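PDB 5CAX: glutaredoxin, which reduces protein disulfides in a coenzyme M-dependent manner as a glutaredoxin-like methanoredoxin, and probably has a role in electron transfer. Local coordinates for residues T8-R19 with G44-L55. Numbering follows the deposited sequence.
With CD (cadmium ion), chain F; CD (cadmium ion), chain E.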
ATOM      1  N   THR A   8      -1.288   0.123  10.174  1.00 62.52           N
ATOM      2  CA  THR A   8      -1.363   0.704   8.860  1.00 57.65           C
ATOM      3  C   THR A   8      -0.437   1.940   8.849  1.00 52.92           C
ATOM      4  O   THR A   8      -0.677   2.870   8.094  1.00 49.53           O
ATOM      5  CB  THR A   8      -2.840   1.015   8.450  1.00 64.76           C
ATOM      6  OG1 THR A   8      -3.531   1.686   9.509  1.00 50.98           O
ATOM      7  CG2 THR A   8      -3.575  -0.276   8.201  1.00 69.95           C
ATOM      8  N   ASP A   9       0.585   1.977   9.719  1.00 60.04           N
ATOM      9  CA  ASP A   9       1.598   3.048   9.603  1.00 58.23           C
ATOM     10  C   ASP A   9       3.000   2.696   9.042  1.00 57.78           C
ATOM     11  O   ASP A   9       3.506   1.600   9.248  1.00 59.68           O
ATOM     12  CB  ASP A   9       1.872   3.678  10.976  1.00 57.88           C
ATOM     13  CG  ASP A   9       0.678   4.380  11.571  1.00 59.30           C
ATOM     14  OD1 ASP A   9      -0.215   3.694  12.128  1.00 63.31           O
ATOM     15  OD2 ASP A   9       0.621   5.629  11.447  1.00 57.38           O
ATOM     16  N   LYS A  10       3.663   3.671   8.421  1.00 60.76           N
ATOM     17  CA  LYS A  10       5.125   3.634   8.233  1.00 63.42           C
ATOM     18  C   LYS A  10       5.677   4.926   7.697  1.00 62.39           C
ATOM     19  O   LYS A  10       5.977   5.806   8.474  1.00 62.28           O
ATOM     20  CB  LYS A  10       5.630   2.506   7.312  1.00 68.19           C
ATOM     21  CG  LYS A  10       7.209   2.412   7.284  1.00 88.36           C
ATOM     22  CD  LYS A  10       7.790   1.306   6.391  1.00 88.87           C
ATOM     23  CE  LYS A  10       9.226   1.607   5.941  1.00 87.24           C
ATOM     24  NZ  LYS A  10      10.255   1.575   7.020  1.00 85.11           N
ATOM     25  N   GLY A  11       5.836   5.025   6.377  1.00 61.60           N
ATOM     26  CA  GLY A  11       6.568   6.123   5.790  1.00 62.13           C
ATOM     27  C   GLY A  11       5.807   7.020   4.856  1.00 64.46           C
ATOM     28  O   GLY A  11       6.191   7.211   3.700  1.00 66.32           O
ATOM     29  N   LYS A  12       4.775   7.628   5.412  1.00 60.08           N
ATOM     30  CA  LYS A  12       3.859   8.542   4.735  1.00 64.01           C
ATOM     31  C   LYS A  12       4.407   9.526   3.675  1.00 69.54           C
ATOM     32  O   LYS A  12       4.472  10.734   3.909  1.00 67.09           O
ATOM     33  CB  LYS A  12       3.163   9.369   5.804  1.00 61.83           C
ATOM     34  CG  LYS A  12       1.957  10.038   5.286  1.00 61.00           C
ATOM     35  CD  LYS A  12       1.653  11.283   6.028  1.00 60.66           C
ATOM     36  CE  LYS A  12       0.256  11.596   5.723  1.00 59.76           C
ATOM     37  NZ  LYS A  12      -0.458  10.287   5.505  1.00 57.19           N
ATOM     38  N   HIS A  13       4.760   9.018   2.489  1.00 92.77           N
ATOM     39  CA  HIS A  13       5.171   9.895   1.371  1.00 95.61           C
ATOM     40  C   HIS A  13       4.023  10.777   0.924  1.00 94.78           C
ATOM     41  O   HIS A  13       3.529  10.642  -0.191  1.00 95.22           O
ATOM     42  CB  HIS A  13       5.661   9.093   0.165  1.00 97.74           C
ATOM     43  CG  HIS A  13       7.122   9.273  -0.145  1.00100.49           C
ATOM     44  ND1 HIS A  13       7.618   9.221  -1.432  1.00103.17           N
ATOM     45  CD2 HIS A  13       8.186   9.500   0.657  1.00100.03           C
ATOM     46  CE1 HIS A  13       8.924   9.416  -1.409  1.00103.61           C
ATOM     47  NE2 HIS A  13       9.292   9.593  -0.154  1.00102.30           N
ATOM     48  N   VAL A  14       3.576  11.665   1.802  1.00 90.29           N
ATOM     49  CA  VAL A  14       2.310  12.342   1.576  1.00 92.21           C
ATOM     50  C   VAL A  14       2.286  13.811   2.033  1.00 94.52           C
ATOM     51  O   VAL A  14       2.378  14.069   3.234  1.00 95.08           O
ATOM     52  CB  VAL A  14       1.220  11.505   2.191  1.00 91.27           C
ATOM     53  CG1 VAL A  14       0.019  12.246   2.392  1.00 93.27           C
ATOM     54  CG2 VAL A  14       0.943  10.457   1.265  1.00 92.88           C
ATOM     55  N   SER A  15       2.130  14.797   1.123  1.00 79.32           N
ATOM     56  CA  SER A  15       1.309  14.868  -0.123  1.00 77.61           C
ATOM     57  C   SER A  15      -0.141  14.900   0.365  1.00 73.77           C
ATOM     58  O   SER A  15      -0.378  14.854   1.564  1.00 71.82           O
ATOM     59  CB  SER A  15       1.568  13.749  -1.157  1.00 80.81           C
ATOM     60  OG  SER A  15       1.017  14.050  -2.445  1.00 85.09           O
ATOM     61  N   GLY A  16      -1.116  15.039  -0.520  1.00 83.40           N
ATOM     62  CA  GLY A  16      -2.422  15.464  -0.045  1.00 84.01           C
ATOM     63  C   GLY A  16      -3.537  15.116  -0.978  1.00 85.46           C
ATOM     64  O   GLY A  16      -3.446  14.121  -1.669  1.00 88.11           O
ATOM     65  N   ILE A  17      -4.565  15.953  -1.047  1.00 79.78           N
ATOM     66  CA  ILE A  17      -5.783  15.588  -1.757  1.00 77.53           C
ATOM     67  C   ILE A  17      -6.334  14.383  -1.030  1.00 74.99           C
ATOM     68  O   ILE A  17      -5.902  13.241  -1.208  1.00 74.60           O
ATOM     69  CB  ILE A  17      -5.575  15.273  -3.249  1.00 77.15           C
ATOM     70  CG1 ILE A  17      -4.956  16.470  -3.956  1.00 78.58           C
ATOM     71  CG2 ILE A  17      -6.903  14.913  -3.890  1.00 77.38           C
ATOM     72  CD1 ILE A  17      -5.696  17.768  -3.705  1.00 80.53           C
ATOM     73  N   ASP A  18      -7.334  14.640  -0.220  1.00 65.05           N
ATOM     74  CA  ASP A  18      -7.892  13.579   0.570  1.00 61.34           C
ATOM     75  C   ASP A  18      -8.840  12.742  -0.230  1.00 62.01           C
ATOM     76  O   ASP A  18      -9.882  13.210  -0.699  1.00 63.45           O
ATOM     77  CB  ASP A  18      -8.560  14.154   1.802  1.00 62.45           C
ATOM     78  CG  ASP A  18      -7.552  14.699   2.743  1.00 65.47           C
ATOM     79  OD1 ASP A  18      -6.800  13.832   3.232  1.00 63.16           O
ATOM     80  OD2 ASP A  18      -7.476  15.939   2.975  1.00 64.94           O
ATOM     81  N   ARG A  19      -8.422  11.497  -0.407  1.00 54.14           N
ATOM     82  CA  ARG A  19      -9.205  10.496  -1.106  1.00 53.51           C
ATOM     83  C   ARG A  19      -9.323   9.254  -0.238  1.00 52.59           C
ATOM     84  O   ARG A  19      -9.118   8.143  -0.708  1.00 55.11           O
ATOM     85  CB  ARG A  19      -8.570  10.157  -2.454  1.00 53.43           C
ATOM     86  CG  ARG A  19      -8.541  11.336  -3.378  1.00 54.92           C
ATOM     87  CD  ARG A  19      -9.939  11.787  -3.712  1.00 56.75           C
ATOM     88  NE  ARG A  19      -9.881  13.071  -4.394  1.00 66.71           N
ATOM     89  CZ  ARG A  19      -9.800  13.228  -5.712  1.00 67.15           C
ATOM     90  NH1 ARG A  19      -9.782  12.172  -6.514  1.00 60.12           N
ATOM     91  NH2 ARG A  19      -9.742  14.451  -6.225  1.00 67.62           N
ATOM     92  N   GLY A  44      -0.590  12.289  -6.551  1.00 61.91           N
ATOM     93  CA  GLY A  44      -0.608  13.409  -5.644  1.00 59.94           C
ATOM     94  C   GLY A  44      -1.623  13.219  -4.548  1.00 58.46           C
ATOM     95  O   GLY A  44      -2.135  14.198  -4.019  1.00 59.24           O
ATOM     96  N   VAL A  45      -1.959  11.963  -4.263  1.00 55.36           N
ATOM     97  CA  VAL A  45      -2.898  11.642  -3.193  1.00 54.11           C
ATOM     98  C   VAL A  45      -2.287  11.477  -1.784  1.00 54.08           C
ATOM     99  O   VAL A  45      -1.087  11.283  -1.587  1.00 54.73           O
ATOM    100  CB  VAL A  45      -3.694  10.365  -3.521  1.00 54.55           C
ATOM    101  CG1 VAL A  45      -4.468  10.542  -4.824  1.00 55.20           C
ATOM    102  CG2 VAL A  45      -2.774   9.144  -3.550  1.00 51.80           C
ATOM    103  N   ASP A  46      -3.159  11.598  -0.798  1.00 58.45           N
ATOM    104  CA  ASP A  46      -2.812  11.379   0.591  1.00 53.89           C
ATOM    105  C   ASP A  46      -2.827   9.875   0.881  1.00 55.78           C
ATOM    106  O   ASP A  46      -3.857   9.222   0.675  1.00 51.60           O
ATOM    107  CB  ASP A  46      -3.810  12.131   1.477  1.00 55.40           C
ATOM    108  CG  ASP A  46      -3.260  12.463   2.842  1.00 55.92           C
ATOM    109  OD1 ASP A  46      -2.557  13.486   2.920  1.00 57.48           O
ATOM    110  OD2 ASP A  46      -3.541  11.729   3.819  1.00 55.68           O
ATOM    111  N   PHE A  47      -1.695   9.330   1.331  1.00 53.85           N
ATOM    112  CA  PHE A  47      -1.551   7.891   1.634  1.00 54.13           C
ATOM    113  C   PHE A  47      -0.366   7.487   2.555  1.00 51.40           C
ATOM    114  O   PHE A  47       0.483   8.272   2.922  1.00 52.72           O
ATOM    115  CB  PHE A  47      -1.471   7.098   0.320  1.00 49.08           C
ATOM    116  CG  PHE A  47      -0.135   7.184  -0.392  1.00 51.38           C
ATOM    117  CD1 PHE A  47       0.760   6.119  -0.352  1.00 50.13           C
ATOM    118  CD2 PHE A  47       0.206   8.304  -1.134  1.00 51.25           C
ATOM    119  CE1 PHE A  47       1.971   6.185  -1.019  1.00 59.10           C
ATOM    120  CE2 PHE A  47       1.420   8.373  -1.802  1.00 53.74           C
ATOM    121  CZ  PHE A  47       2.305   7.312  -1.746  1.00 51.74           C
ATOM    122  N   GLU A  48      -0.315   6.219   2.915  1.00 58.62           N
ATOM    123  CA  GLU A  48       0.757   5.721   3.761  1.00 55.39           C
ATOM    124  C   GLU A  48       1.400   4.589   3.012  1.00 54.17           C
ATOM    125  O   GLU A  48       0.715   3.893   2.263  1.00 53.57           O
ATOM    126  CB  GLU A  48       0.233   5.204   5.109  1.00 54.98           C
ATOM    127  CG  GLU A  48       0.235   6.232   6.246  1.00 61.95           C
ATOM    128  CD  GLU A  48       1.568   6.391   6.957  1.00 66.19           C
ATOM    129  OE1 GLU A  48       2.580   5.820   6.519  1.00 67.53           O
ATOM    130  OE2 GLU A  48       1.593   7.047   8.017  1.00 70.30           O
ATOM    131  N   TYR A  49       2.709   4.410   3.144  1.00 46.67           N
ATOM    132  CA  TYR A  49       3.261   3.151   2.680  1.00 40.48           C
ATOM    133  C   TYR A  49       4.221   2.537   3.673  1.00 39.92           C
ATOM    134  O   TYR A  49       4.907   3.236   4.405  1.00 42.62           O
ATOM    135  CB  TYR A  49       3.912   3.279   1.314  1.00 47.78           C
ATOM    136  CG  TYR A  49       5.168   4.091   1.196  1.00 49.62           C
ATOM    137  CD1 TYR A  49       6.436   3.491   1.264  1.00 50.05           C
ATOM    138  CD2 TYR A  49       5.100   5.441   0.953  1.00 47.23           C
ATOM    139  CE1 TYR A  49       7.597   4.248   1.109  1.00 47.65           C
ATOM    140  CE2 TYR A  49       6.234   6.176   0.806  1.00 50.38           C
ATOM    141  CZ  TYR A  49       7.473   5.598   0.873  1.00 49.99           C
ATOM    142  OH  TYR A  49       8.548   6.434   0.703  1.00 53.63           O
ATOM    143  N   VAL A  50       4.210   1.203   3.678  1.00 45.03           N
ATOM    144  CA  VAL A  50       4.966   0.349   4.565  1.00 40.50           C
ATOM    145  C   VAL A  50       5.828  -0.620   3.736  1.00 48.54           C
ATOM    146  O   VAL A  50       5.309  -1.457   2.990  1.00 46.11           O
ATOM    147  CB  VAL A  50       4.005  -0.476   5.507  1.00 52.96           C
ATOM    148  CG1 VAL A  50       4.771  -1.435   6.413  1.00 40.98           C
ATOM    149  CG2 VAL A  50       3.095   0.432   6.342  1.00 39.19           C
ATOM    150  N   PHE A  51       7.151  -0.506   3.869  1.00 58.86           N
ATOM    151  CA  PHE A  51       8.072  -1.492   3.318  1.00 59.94           C
ATOM    152  C   PHE A  51       8.354  -2.609   4.325  1.00 61.63           C
ATOM    153  O   PHE A  51       9.240  -2.502   5.176  1.00 63.37           O
ATOM    154  CB  PHE A  51       9.378  -0.829   2.869  1.00 61.82           C
ATOM    155  CG  PHE A  51       9.289  -0.180   1.518  1.00 61.47           C
ATOM    156  CD1 PHE A  51       8.599  -0.809   0.481  1.00 59.35           C
ATOM    157  CD2 PHE A  51       9.866   1.061   1.286  1.00 62.61           C
ATOM    158  CE1 PHE A  51       8.503  -0.219  -0.770  1.00 60.04           C
ATOM    159  CE2 PHE A  51       9.778   1.663   0.048  1.00 62.29           C
ATOM    160  CZ  PHE A  51       9.093   1.023  -0.989  1.00 60.89           C
ATOM    161  N   VAL A  52       7.595  -3.692   4.175  1.00 61.28           N
ATOM    162  CA  VAL A  52       7.604  -4.837   5.085  1.00 61.41           C
ATOM    163  C   VAL A  52       8.990  -5.485   5.240  1.00 61.72           C
ATOM    164  O   VAL A  52       9.334  -5.963   6.310  1.00 64.39           O
ATOM    165  CB  VAL A  52       6.551  -5.888   4.630  1.00 57.38           C
ATOM    166  CG1 VAL A  52       6.614  -7.121   5.521  1.00 56.70           C
ATOM    167  CG2 VAL A  52       5.135  -5.271   4.728  1.00 55.84           C
ATOM    168  N   ASP A  53       9.794  -5.516   4.188  1.00 56.34           N
ATOM    169  CA  ASP A  53      11.096  -6.160   4.334  1.00 59.25           C
ATOM    170  C   ASP A  53      12.006  -5.391   5.297  1.00 61.66           C
ATOM    171  O   ASP A  53      12.953  -5.944   5.843  1.00 64.96           O
ATOM    172  CB  ASP A  53      11.789  -6.319   2.983  1.00 58.87           C
ATOM    173  CG  ASP A  53      11.895  -5.023   2.223  1.00 56.90           C
ATOM    174  OD1 ASP A  53      10.908  -4.264   2.215  1.00 53.05           O
ATOM    175  OD2 ASP A  53      12.964  -4.783   1.616  1.00 58.96           O
ATOM    176  N   LEU A  54      11.706  -4.116   5.497  1.00 56.73           N
ATOM    177  CA  LEU A  54      12.550  -3.248   6.295  1.00 61.75           C
ATOM    178  C   LEU A  54      12.086  -3.160   7.757  1.00 63.90           C
ATOM    179  O   LEU A  54      12.716  -2.497   8.580  1.00 62.92           O
ATOM    180  CB  LEU A  54      12.598  -1.854   5.675  1.00 60.96           C
ATOM    181  CG  LEU A  54      13.245  -1.726   4.303  1.00 59.33           C
ATOM    182  CD1 LEU A  54      13.078  -0.318   3.866  1.00 56.96           C
ATOM    183  CD2 LEU A  54      14.702  -2.093   4.335  1.00 63.93           C
ATOM    184  N   LEU A  55      10.952  -3.784   8.054  1.00 66.16           N
ATOM    185  CA  LEU A  55      10.430  -3.799   9.403  1.00 68.62           C
ATOM    186  C   LEU A  55      11.114  -4.825  10.318  1.00 75.06           C
ATOM    187  O   LEU A  55      11.433  -5.929   9.895  1.00 74.24           O
ATOM    188  CB  LEU A  55       8.926  -4.047   9.361  1.00 65.34           C
ATOM    189  CG  LEU A  55       8.080  -2.940   8.750  1.00 59.21           C
ATOM    190  CD1 LEU A  55       6.609  -3.372   8.740  1.00 56.17           C
ATOM    191  CD2 LEU A  55       8.259  -1.665   9.565  1.00 59.34           C
TER
HETATM  192 CD    CD F 202      -1.864  13.471   5.414  1.00 55.25          CD
HETATM  193 CD    CD E 201      -5.378  15.306   4.832  1.00 54.77          CD
HETATM  194  O   HOH W   1      -6.431  10.042   0.996  1.00 36.14           O
HETATM  195  O   HOH W   2      -4.167  13.200   6.629  1.00 30.00           O
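Lys10 and Gly11 dock on the outer edge of strand 48-51 through one backbone bond and one to the Glu48 carboxylate. The amide of Gly11 runs almost straight to the carbonyl of Tyr49 (N to O 2.8 Å, 168° at the hydrogen), while Lys10 N meets Glu48 OE1 from above the carboxylate plane at 3.1 Å. The bend of Glu48 at chi2 (-83°) folds its carboxylate back toward the loop, where the CB of Lys12 packs against it. A lysine in place of Glu48 would probably leave Lys10 N without its acceptor and bring a like charge near Lys12. The aliphatic chain of Lys10 runs over Val50 to Phe51, with CE 3.9 Å from Phe51 CB. Farther along, Tyr49 OH stands over one face of the His13 ring, toward its rim, in an offset edge-to-face pair, planes 86° apart. Beyond a cis peptide before Ser15, the loop meets the residues leading into strand 48-51: Asp46 N donates to Ile17 O at 3.2 Å, and one water links Arg19 N to Asp46 O. Asp46 OD1 binds one cadmium ion at 2.6 Å and Asp18 OD1 another; Lys12 NZ forms a long salt bridge to Asp46 OD2 (3.8 Å). Strand 48-51 also pairs in parallel with strand 22-26 of the thioredoxin-fold sheet. This mixed surface contact sets a few polar bonds among aliphatic and aromatic packing, with cadmium and Lys12 probably offsetting negative charge.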